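Local atomic coordinates of putative tetR family transcriptional regulator (Streptomyces coelicolor A3, PDB entry 2Q24), a protein that probably acts as a DNA-binding transcription factor of the TetR family, recognising cis-regulatory DNA. Residues 132-135 / 136-140; 91-94 / 95-99; 106-109 / 110-114. All blocks are in the same frame, centred on the assembly; numbering follows the deposited sequence.

Contact 1. Residues 132-135 / 136-140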
ATOM      1  N   ALA B 132       2.999  -6.056  -5.575  1.00 23.38           N
ATOM      2  CA  ALA B 132       4.326  -6.453  -5.043  1.00 24.84           C
ATOM      3  C   ALA B 132       4.699  -7.800  -5.657  1.00 24.58           C
ATOM      4  O   ALA B 132       5.830  -8.040  -6.074  1.00 25.51           O
ATOM      5  CB  ALA B 132       4.245  -6.572  -3.515  1.00 24.53           C
ATOM      6  N   LEU B 133       3.720  -8.694  -5.680  1.00 25.49           N
ATOM      7  CA  LEU B 133       3.892  -9.969  -6.337  1.00 24.55           C
ATOM      8  C   LEU B 133       4.226  -9.814  -7.827  1.00 24.05           C
ATOM      9  O   LEU B 133       5.124 -10.465  -8.330  1.00 24.44           O
ATOM     10  CB  LEU B 133       2.621 -10.753  -6.164  1.00 25.13           C
ATOM     11  CG  LEU B 133       2.598 -12.251  -6.310  1.00 30.65           C
ATOM     12  CD1 LEU B 133       3.834 -12.981  -5.711  1.00 29.96           C
ATOM     13  CD2 LEU B 133       1.248 -12.775  -5.686  1.00 31.10           C
ATOM     14  N   THR B 134       3.480  -8.971  -8.519  1.00 22.05           N
ATOM     15  CA  THR B 134       3.792  -8.679  -9.931  1.00 24.03           C
ATOM     16  C   THR B 134       5.241  -8.185 -10.137  1.00 23.31           C
ATOM     17  O   THR B 134       5.930  -8.622 -11.084  1.00 24.13           O
ATOM     18  CB  THR B 134       2.766  -7.638 -10.485  1.00 25.27           C
ATOM     19  OG1 THR B 134       1.459  -8.224 -10.431  1.00 25.90           O
ATOM     20  CG2 THR B 134       3.083  -7.247 -11.929  1.00 28.84           C
ATOM     21  N   ALA B 135       5.705  -7.280  -9.267  1.00 22.16           N
ATOM     22  CA  ALA B 135       7.074  -6.780  -9.359  1.00 22.21           C
ATOM     23  C   ALA B 135       8.121  -7.924  -9.261  1.00 22.46           C
ATOM     24  O   ALA B 135       9.036  -8.029 -10.118  1.00 23.25           O
ATOM     25  CB  ALA B 135       7.341  -5.648  -8.340  1.00 22.93           C
ATOM     26  N   LEU B 136       7.891  -8.812  -8.303  1.00 22.19           N
ATOM     27  CA  LEU B 136       8.762  -9.998  -8.085  1.00 22.08           C
ATOM     28  C   LEU B 136       8.698 -10.925  -9.289  1.00 22.52           C
ATOM     29  O   LEU B 136       9.748 -11.362  -9.812  1.00 23.20           O
ATOM     30  CB  LEU B 136       8.342 -10.695  -6.808  1.00 20.45           C
ATOM     31  CG  LEU B 136       8.731  -9.967  -5.476  1.00 20.82           C
ATOM     32  CD1 LEU B 136       7.785 -10.618  -4.405  1.00 24.02           C
ATOM     33  CD2 LEU B 136      10.216 -10.061  -5.139  1.00 23.39           C
HETATM   34  N   MSE B 137       7.483 -11.243  -9.737  1.00 23.56           N
HETATM   35  CA  MSE B 137       7.331 -12.191 -10.858  1.00 24.76           C
HETATM   36  C   MSE B 137       7.823 -11.605 -12.188  1.00 25.02           C
HETATM   37  O   MSE B 137       8.457 -12.315 -12.947  1.00 23.50           O
HETATM   38  CB  MSE B 137       5.891 -12.691 -10.933  1.00 26.18           C
HETATM   39  CG  MSE B 137       5.498 -13.319  -9.594  1.00 30.66           C
HETATM   40 SE   MSE B 137       3.695 -14.053  -9.774  1.00 44.67          SE
HETATM   41  CE  MSE B 137       3.964 -15.367 -11.159  1.00 31.17           C
ATOM     42  N   ASP B 138       7.594 -10.311 -12.416  1.00 23.04           N
ATOM     43  CA  ASP B 138       8.130  -9.662 -13.596  1.00 24.14           C
ATOM     44  C   ASP B 138       9.666  -9.780 -13.594  1.00 23.98           C
ATOM     45  O   ASP B 138      10.265 -10.100 -14.640  1.00 22.77           O
ATOM     46  CB  ASP B 138       7.739  -8.179 -13.631  1.00 25.30           C
ATOM     47  CG  ASP B 138       6.313  -7.966 -14.082  1.00 27.44           C
ATOM     48  OD1 ASP B 138       5.609  -8.958 -14.424  1.00 29.26           O
ATOM     49  OD2 ASP B 138       5.896  -6.776 -14.098  1.00 30.98           O
ATOM     50  N   ALA B 139      10.304  -9.515 -12.457  1.00 22.98           N
ATOM     51  CA  ALA B 139      11.804  -9.562 -12.446  1.00 23.75           C
ATOM     52  C   ALA B 139      12.294 -10.996 -12.663  1.00 23.88           C
ATOM     53  O   ALA B 139      13.271 -11.237 -13.387  1.00 24.11           O
ATOM     54  CB  ALA B 139      12.365  -9.016 -11.136  1.00 23.55           C
ATOM     55  N   ALA B 140      11.656 -11.958 -12.004  1.00 23.19           N
ATOM     56  CA  ALA B 140      12.128 -13.360 -12.109  1.00 24.65           C
ATOM     57  C   ALA B 140      11.885 -13.897 -13.535  1.00 25.39           C
ATOM     58  O   ALA B 140      12.709 -14.660 -14.053  1.00 25.29           O
ATOM     59  CB  ALA B 140      11.455 -14.253 -11.011  1.00 25.07           C
TER
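A132, L133, T134 and A135 each accept the backbone N-H four residues on, from L136, M137, D138 and A139, with N-H...O angles of 156-167°. This is a continuous alpha-helical piece, about two and a half turns, of helix 125-142, in the C-terminal domain of a TetR-family regulator. The shortest link is D138 N to T134 O, 2.7 Å. On the inner face, the side chains of L133 and selenomethionine M137 run alongside each other in the same direction, with L133 CG 4.1 Å from M137 SE. M137 sends CG beside its backbone N (chi1 -56°), which brings that carbon back to L133 O at 3.1 Å. L136 leans in the same N-terminal direction and sets CG 3.5 Å from A132 O. The inner residues pack further: L133 and L136 on W93 of helix 86-106, M137 on M155 of helix 152-165. T134, A135 and D138 instead meet P78 of the second subunit, so this side of the helix belongs to the dimer contact. T134 OG1 is hydrogen-bonded to Q130 O and S152 OG, and its methyl CG2 runs beside the D138 carboxylate, 3.6 Å from OD2.

Contact 2. Residues 91-94 / 95-99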
ATOM      1  N   ARG B  91      10.820 -16.197  -3.512  1.00 23.38           N
ATOM      2  CA  ARG B  91      10.708 -17.222  -2.476  0.50 23.57           C
ATOM      3  C   ARG B  91      10.712 -16.622  -1.060  1.00 24.09           C
ATOM      4  O   ARG B  91       9.874 -16.957  -0.243  1.00 23.47           O
ATOM      5  CB  ARG B  91      11.851 -18.258  -2.640  0.50 24.31           C
ATOM      6  CG  ARG B  91      12.019 -19.269  -1.482  0.50 25.66           C
ATOM      7  CD  ARG B  91      13.023 -20.387  -1.814  0.50 26.66           C
ATOM      8  NE  ARG B  91      12.873 -20.923  -3.186  0.50 28.02           N
ATOM      9  CZ  ARG B  91      12.172 -22.011  -3.551  0.50 25.85           C
ATOM     10  NH1 ARG B  91      11.529 -22.768  -2.675  0.50 24.02           N
ATOM     11  NH2 ARG B  91      12.127 -22.343  -4.819  0.50 26.66           N
ATOM     12  N   ALA B  92      11.692 -15.743  -0.772  1.00 22.86           N
ATOM     13  CA  ALA B  92      11.759 -15.123   0.576  1.00 22.02           C
ATOM     14  C   ALA B  92      10.502 -14.341   0.851  1.00 22.27           C
ATOM     15  O   ALA B  92       9.910 -14.412   1.946  1.00 22.20           O
ATOM     16  CB  ALA B  92      13.000 -14.248   0.727  1.00 21.76           C
ATOM     17  N   TRP B  93      10.040 -13.600  -0.148  1.00 21.71           N
ATOM     18  CA  TRP B  93       8.830 -12.800   0.047  1.00 21.90           C
ATOM     19  C   TRP B  93       7.570 -13.641   0.260  1.00 21.84           C
ATOM     20  O   TRP B  93       6.700 -13.286   1.038  1.00 22.69           O
ATOM     21  CB  TRP B  93       8.649 -11.864  -1.163  1.00 22.47           C
ATOM     22  CG  TRP B  93       7.501 -10.863  -0.990  1.00 22.47           C
ATOM     23  CD1 TRP B  93       7.572  -9.585  -0.466  1.00 23.88           C
ATOM     24  CD2 TRP B  93       6.148 -11.085  -1.353  1.00 22.56           C
ATOM     25  NE1 TRP B  93       6.310  -8.997  -0.493  1.00 23.55           N
ATOM     26  CE2 TRP B  93       5.415  -9.902  -1.023  1.00 23.45           C
ATOM     27  CE3 TRP B  93       5.463 -12.185  -1.915  1.00 22.26           C
ATOM     28  CZ2 TRP B  93       4.049  -9.775  -1.291  1.00 24.09           C
ATOM     29  CZ3 TRP B  93       4.066 -12.059  -2.180  1.00 25.27           C
ATOM     30  CH2 TRP B  93       3.380 -10.870  -1.837  1.00 23.49           C
ATOM     31  N   THR B  94       7.435 -14.750  -0.431  1.00 22.11           N
ATOM     32  CA  THR B  94       6.291 -15.602  -0.223  1.00 23.83           C
ATOM     33  C   THR B  94       6.184 -16.118   1.225  1.00 23.50           C
ATOM     34  O   THR B  94       5.131 -16.292   1.719  1.00 22.36           O
ATOM     35  CB  THR B  94       6.216 -16.774  -1.227  1.00 23.05           C
ATOM     36  OG1 THR B  94       7.268 -17.683  -1.012  1.00 26.22           O
ATOM     37  CG2 THR B  94       6.170 -16.292  -2.629  1.00 23.82           C
ATOM     38  N   ARG B  95       7.310 -16.360   1.875  1.00 22.60           N
ATOM     39  CA  ARG B  95       7.286 -16.684   3.312  1.00 25.44           C
ATOM     40  C   ARG B  95       6.733 -15.497   4.121  1.00 24.24           C
ATOM     41  O   ARG B  95       5.925 -15.684   5.040  1.00 24.39           O
ATOM     42  CB  ARG B  95       8.679 -17.158   3.809  1.00 24.02           C
ATOM     43  CG  ARG B  95       9.091 -18.510   3.281  1.00 33.24           C
ATOM     44  CD  ARG B  95      10.407 -19.123   3.937  1.00 36.21           C
ATOM     45  NE  ARG B  95      10.375 -18.953   5.376  1.00 41.58           N
ATOM     46  CZ  ARG B  95       9.929 -19.859   6.252  1.00 42.88           C
ATOM     47  NH1 ARG B  95       9.505 -21.055   5.845  1.00 45.39           N
ATOM     48  NH2 ARG B  95       9.933 -19.558   7.550  1.00 44.68           N
ATOM     49  N   ARG B  96       7.136 -14.279   3.762  1.00 24.01           N
ATOM     50  CA  ARG B  96       6.606 -13.069   4.434  1.00 24.02           C
ATOM     51  C   ARG B  96       5.117 -12.914   4.161  1.00 22.37           C
ATOM     52  O   ARG B  96       4.354 -12.490   5.036  1.00 22.84           O
ATOM     53  CB  ARG B  96       7.372 -11.789   4.000  1.00 25.12           C
ATOM     54  CG  ARG B  96       8.879 -11.811   4.379  1.00 27.47           C
ATOM     55  CD  ARG B  96       9.072 -12.038   5.876  1.00 33.00           C
ATOM     56  NE  ARG B  96       8.761 -10.850   6.624  1.00 37.33           N
ATOM     57  CZ  ARG B  96       8.151 -10.812   7.813  1.00 41.59           C
ATOM     58  NH1 ARG B  96       7.716 -11.915   8.434  1.00 39.98           N
ATOM     59  NH2 ARG B  96       7.974  -9.626   8.381  1.00 41.12           N
ATOM     60  N   PHE B  97       4.698 -13.256   2.953  1.00 21.62           N
ATOM     61  CA  PHE B  97       3.262 -13.264   2.662  1.00 24.03           C
ATOM     62  C   PHE B  97       2.542 -14.238   3.600  1.00 23.70           C
ATOM     63  O   PHE B  97       1.483 -13.882   4.165  1.00 22.31           O
ATOM     64  CB  PHE B  97       2.969 -13.678   1.211  1.00 22.67           C
ATOM     65  CG  PHE B  97       1.482 -13.725   0.915  1.00 23.83           C
ATOM     66  CD1 PHE B  97       0.826 -12.598   0.448  1.00 26.97           C
ATOM     67  CD2 PHE B  97       0.750 -14.876   1.177  1.00 22.92           C
ATOM     68  CE1 PHE B  97      -0.555 -12.651   0.202  1.00 30.47           C
ATOM     69  CE2 PHE B  97      -0.619 -14.917   0.973  1.00 24.92           C
ATOM     70  CZ  PHE B  97      -1.262 -13.833   0.474  1.00 26.40           C
ATOM     71  N   ILE B  98       3.059 -15.477   3.739  1.00 23.20           N
ATOM     72  CA  ILE B  98       2.376 -16.437   4.629  1.00 24.67           C
ATOM     73  C   ILE B  98       2.359 -15.913   6.055  1.00 25.16           C
ATOM     74  O   ILE B  98       1.353 -16.066   6.749  1.00 24.08           O
ATOM     75  CB  ILE B  98       2.975 -17.877   4.547  1.00 25.89           C
ATOM     76  CG1 ILE B  98       2.695 -18.413   3.165  1.00 25.91           C
ATOM     77  CG2 ILE B  98       2.340 -18.849   5.614  1.00 27.32           C
ATOM     78  CD1 ILE B  98       1.221 -18.744   2.903  1.00 33.96           C
ATOM     79  N   ASP B  99       3.447 -15.259   6.482  1.00 23.84           N
ATOM     80  CA  ASP B  99       3.509 -14.617   7.839  1.00 26.62           C
ATOM     81  C   ASP B  99       2.362 -13.585   8.011  1.00 24.78           C
ATOM     82  O   ASP B  99       1.666 -13.567   9.039  1.00 26.14           O
ATOM     83  CB  ASP B  99       4.826 -13.882   8.034  1.00 27.66           C
ATOM     84  CG  ASP B  99       6.050 -14.818   8.166  1.00 33.91           C
ATOM     85  OD1 ASP B  99       5.908 -16.010   8.527  1.00 33.91           O
ATOM     86  OD2 ASP B  99       7.172 -14.289   7.950  1.00 36.37           O
TER
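W93 and F97, one helical turn apart in helix 86-106, carry the aromatic part of the contact. F97 CB sits over one face of the indole, 4.3 Å from the centroid of the W93 six-membered ring, a CH-pi contact. The two rings themselves meet at a slant, their planes 39° apart, with W93 CH2 3.8 Å from F97 CD1. W93 has CG anti to its own nitrogen (chi1 -173°), which swings the indole along the helix toward F97. Its NE1 is hydrogen-bonded to L73 O, and the phenyl of F97 continues into an edge-to-face pair with F156.

Among the polar links, the backbone bonds from F97 N to W93 O (2.8 Å) and from I98 N to T94 O (3.0 Å) are firm, while those from R95 N to R91 O and from R96 N to A92 O are weak. R91 O has a second donor in the T94 hydroxyl, OG1 to O 2.8 Å. With OG1 between the backbone N and the carbonyl carbon (chi1 67°), T94 reaches back one turn. Replacing T94 with an alanine would probably cost R91 O its hydroxyl donor, leaving the weak bond from R95 N, and is likely to open a gap beside L159, L179 and L183, on which T94 packs.

The charged groups lie towards the surface: R91 and R95 form salt bridges with D180 and E176 of helix 172-185. On the helix itself R96 NH1 pairs with D99 OD2, but too closely for the exact geometry to be trusted.

The whole is an amphipathic helix packed within an all-helical bundle, W93 turned to helix 125-142 and T94 to helix 172-185, as in the C-terminal domains of TetR regulators.

Contact 3. Residues 106-109 / 110-114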
ATOM      1  N   GLY B 106      -5.414 -14.784  12.179  1.00 30.09           N
ATOM      2  CA  GLY B 106      -5.443 -14.665  13.634  1.00 30.43           C
ATOM      3  C   GLY B 106      -6.150 -13.421  14.149  1.00 31.10           C
ATOM      4  O   GLY B 106      -6.759 -13.449  15.223  1.00 30.21           O
HETATM    5  N   MSE B 107      -6.081 -12.333  13.383  1.00 30.52           N
HETATM    6  CA  MSE B 107      -6.726 -11.059  13.737  1.00 31.26           C
HETATM    7  C   MSE B 107      -8.183 -10.977  13.299  1.00 30.84           C
HETATM    8  O   MSE B 107      -8.758  -9.901  13.311  1.00 30.92           O
HETATM    9  CB  MSE B 107      -5.977  -9.900  13.082  1.00 30.50           C
HETATM   10  CG  MSE B 107      -4.654  -9.593  13.711  1.00 32.71           C
HETATM   11 SE   MSE B 107      -3.794  -8.131  12.707  1.00 41.08          SE
HETATM   12  CE  MSE B 107      -4.876  -6.606  13.442  1.00 36.36           C
ATOM     13  N   ALA B 108      -8.760 -12.105  12.885  1.00 30.35           N
ATOM     14  CA  ALA B 108     -10.080 -12.125  12.244  1.00 30.70           C
ATOM     15  C   ALA B 108     -11.148 -11.387  13.083  1.00 30.44           C
ATOM     16  O   ALA B 108     -11.896 -10.548  12.561  1.00 30.71           O
ATOM     17  CB  ALA B 108     -10.515 -13.579  11.994  1.00 30.32           C
ATOM     18  N   ASP B 109     -11.204 -11.691  14.374  1.00 31.07           N
ATOM     19  CA  ASP B 109     -12.205 -11.042  15.259  1.00 31.69           C
ATOM     20  C   ASP B 109     -11.938  -9.534  15.407  1.00 31.11           C
ATOM     21  O   ASP B 109     -12.887  -8.731  15.468  1.00 31.51           O
ATOM     22  CB  ASP B 109     -12.220 -11.667  16.655  1.00 31.63           C
ATOM     23  CG  ASP B 109     -12.819 -13.069  16.683  1.00 36.05           C
ATOM     24  OD1 ASP B 109     -13.387 -13.537  15.658  1.00 40.58           O
ATOM     25  OD2 ASP B 109     -12.717 -13.707  17.752  1.00 41.04           O
ATOM     26  N   ALA B 110     -10.661  -9.163  15.511  1.00 30.51           N
ATOM     27  CA  ALA B 110     -10.289  -7.761  15.694  1.00 30.59           C
ATOM     28  C   ALA B 110     -10.634  -6.967  14.440  1.00 30.77           C
ATOM     29  O   ALA B 110     -11.190  -5.868  14.533  1.00 30.21           O
ATOM     30  CB  ALA B 110      -8.796  -7.621  16.055  1.00 31.34           C
ATOM     31  N   LEU B 111     -10.310  -7.529  13.263  1.00 30.49           N
ATOM     32  CA  LEU B 111     -10.630  -6.898  11.984  1.00 31.19           C
ATOM     33  C   LEU B 111     -12.146  -6.741  11.796  1.00 31.66           C
ATOM     34  O   LEU B 111     -12.614  -5.712  11.332  1.00 32.07           O
ATOM     35  CB  LEU B 111      -9.993  -7.669  10.824  1.00 30.64           C
ATOM     36  CG  LEU B 111      -8.450  -7.579  10.777  1.00 31.40           C
ATOM     37  CD1 LEU B 111      -7.842  -8.680   9.846  1.00 30.48           C
ATOM     38  CD2 LEU B 111      -7.913  -6.163  10.365  1.00 30.92           C
ATOM     39  N   ARG B 112     -12.896  -7.770  12.171  1.00 32.51           N
ATOM     40  CA  ARG B 112     -14.377  -7.709  12.226  1.00 34.19           C
ATOM     41  C   ARG B 112     -14.899  -6.513  13.033  1.00 33.88           C
ATOM     42  O   ARG B 112     -15.860  -5.859  12.625  1.00 34.19           O
ATOM     43  CB  ARG B 112     -14.908  -8.975  12.870  1.00 35.09           C
ATOM     44  CG  ARG B 112     -16.082  -9.626  12.147  1.00 39.80           C
ATOM     45  CD  ARG B 112     -15.548 -10.630  11.096  1.00 46.32           C
ATOM     46  NE  ARG B 112     -14.807 -11.787  11.645  1.00 49.81           N
ATOM     47  CZ  ARG B 112     -15.041 -12.389  12.821  1.00 49.13           C
ATOM     48  NH1 ARG B 112     -16.009 -11.966  13.634  1.00 50.69           N
ATOM     49  NH2 ARG B 112     -14.293 -13.425  13.190  1.00 48.01           N
ATOM     50  N   ALA B 113     -14.259  -6.231  14.167  1.00 33.02           N
ATOM     51  CA  ALA B 113     -14.697  -5.173  15.088  1.00 31.85           C
ATOM     52  C   ALA B 113     -14.421  -3.778  14.516  1.00 31.72           C
ATOM     53  O   ALA B 113     -15.146  -2.812  14.804  1.00 30.60           O
ATOM     54  CB  ALA B 113     -14.026  -5.340  16.434  1.00 31.99           C
ATOM     55  N   VAL B 114     -13.383  -3.673  13.689  1.00 30.44           N
ATOM     56  CA  VAL B 114     -13.156  -2.437  12.964  1.00 30.34           C
ATOM     57  C   VAL B 114     -14.321  -2.192  11.969  1.00 30.91           C
ATOM     58  O   VAL B 114     -14.850  -1.070  11.898  1.00 30.47           O
ATOM     59  CB  VAL B 114     -11.817  -2.449  12.202  1.00 30.28           C
ATOM     60  CG1 VAL B 114     -11.639  -1.160  11.425  1.00 29.14           C
ATOM     61  CG2 VAL B 114     -10.653  -2.642  13.163  1.00 30.14           C
TER
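D109 and R112 form a salt bridge three residues apart, OD1 to NH2 2.6 Å. Its hydrogen bond is weak, since the N-H...O angle is just 123°. Carboxylate and guanidinium stand nearly perpendicular, their planes 79° apart, so the pair meets through a single oxygen and a single nitrogen. R112 gets there by doubling back: bends at chi2 (89°) and chi3 fold the chain over the preceding turn, and the guanidinium turns one face to A108 O and D109 N. D109 CA lies 3.7 Å above that plane, offset toward its rim.

Beneath the pair, the helix bonds begin. L111 N donates to M107 O at 2.8 Å in an almost straight bond, R112 N to A108 O follows at 3.0 Å, and A113 N to D109 O is more bent. M107 (selenomethionine) holds the N-cap position of helix 108-116 and marks the break after helix 86-106.

Apolar packing takes the other side. M107 CB lies 3.9 Å from L111 CD1, and L111 CG also rests against M107 O at 3.5 Å. Past the segments, M107 and A110 pack on F28 and I62, and L111 on Y66, which seats this short helix against helices 17-31 and 58-75.

Chemically the turn is two-sided: an exposed ion pair outside, hydrocarbon inside. The acid in the first turn probably interacts favourably with the positive end of the helix dipole, while the bridge between the exposed D109 and R112 is likely to add only modestly.

From the N terminus, contact 2 (91-99) comes first, on helix 86-106; contact 3 (106-114) follows across the break into helix 108-116, and contact 1 (132-140) lies on helix 125-142. Each closes just a helical turn, so they run in series, neither nested nor crossed. Contacts 1 and 2 meet in space through the W93 indole: L136 CD1 comes within 3.4 Å of W93 CG, and L133 CD1 within 3.7 Å of W93 CZ3. Contact 3 touches neither; its centre is about 30 Å from that of contact 1, and it joins helix 108-116 to the N-terminal helices 17-31 and 58-75, which flank the predicted helix-turn-helix.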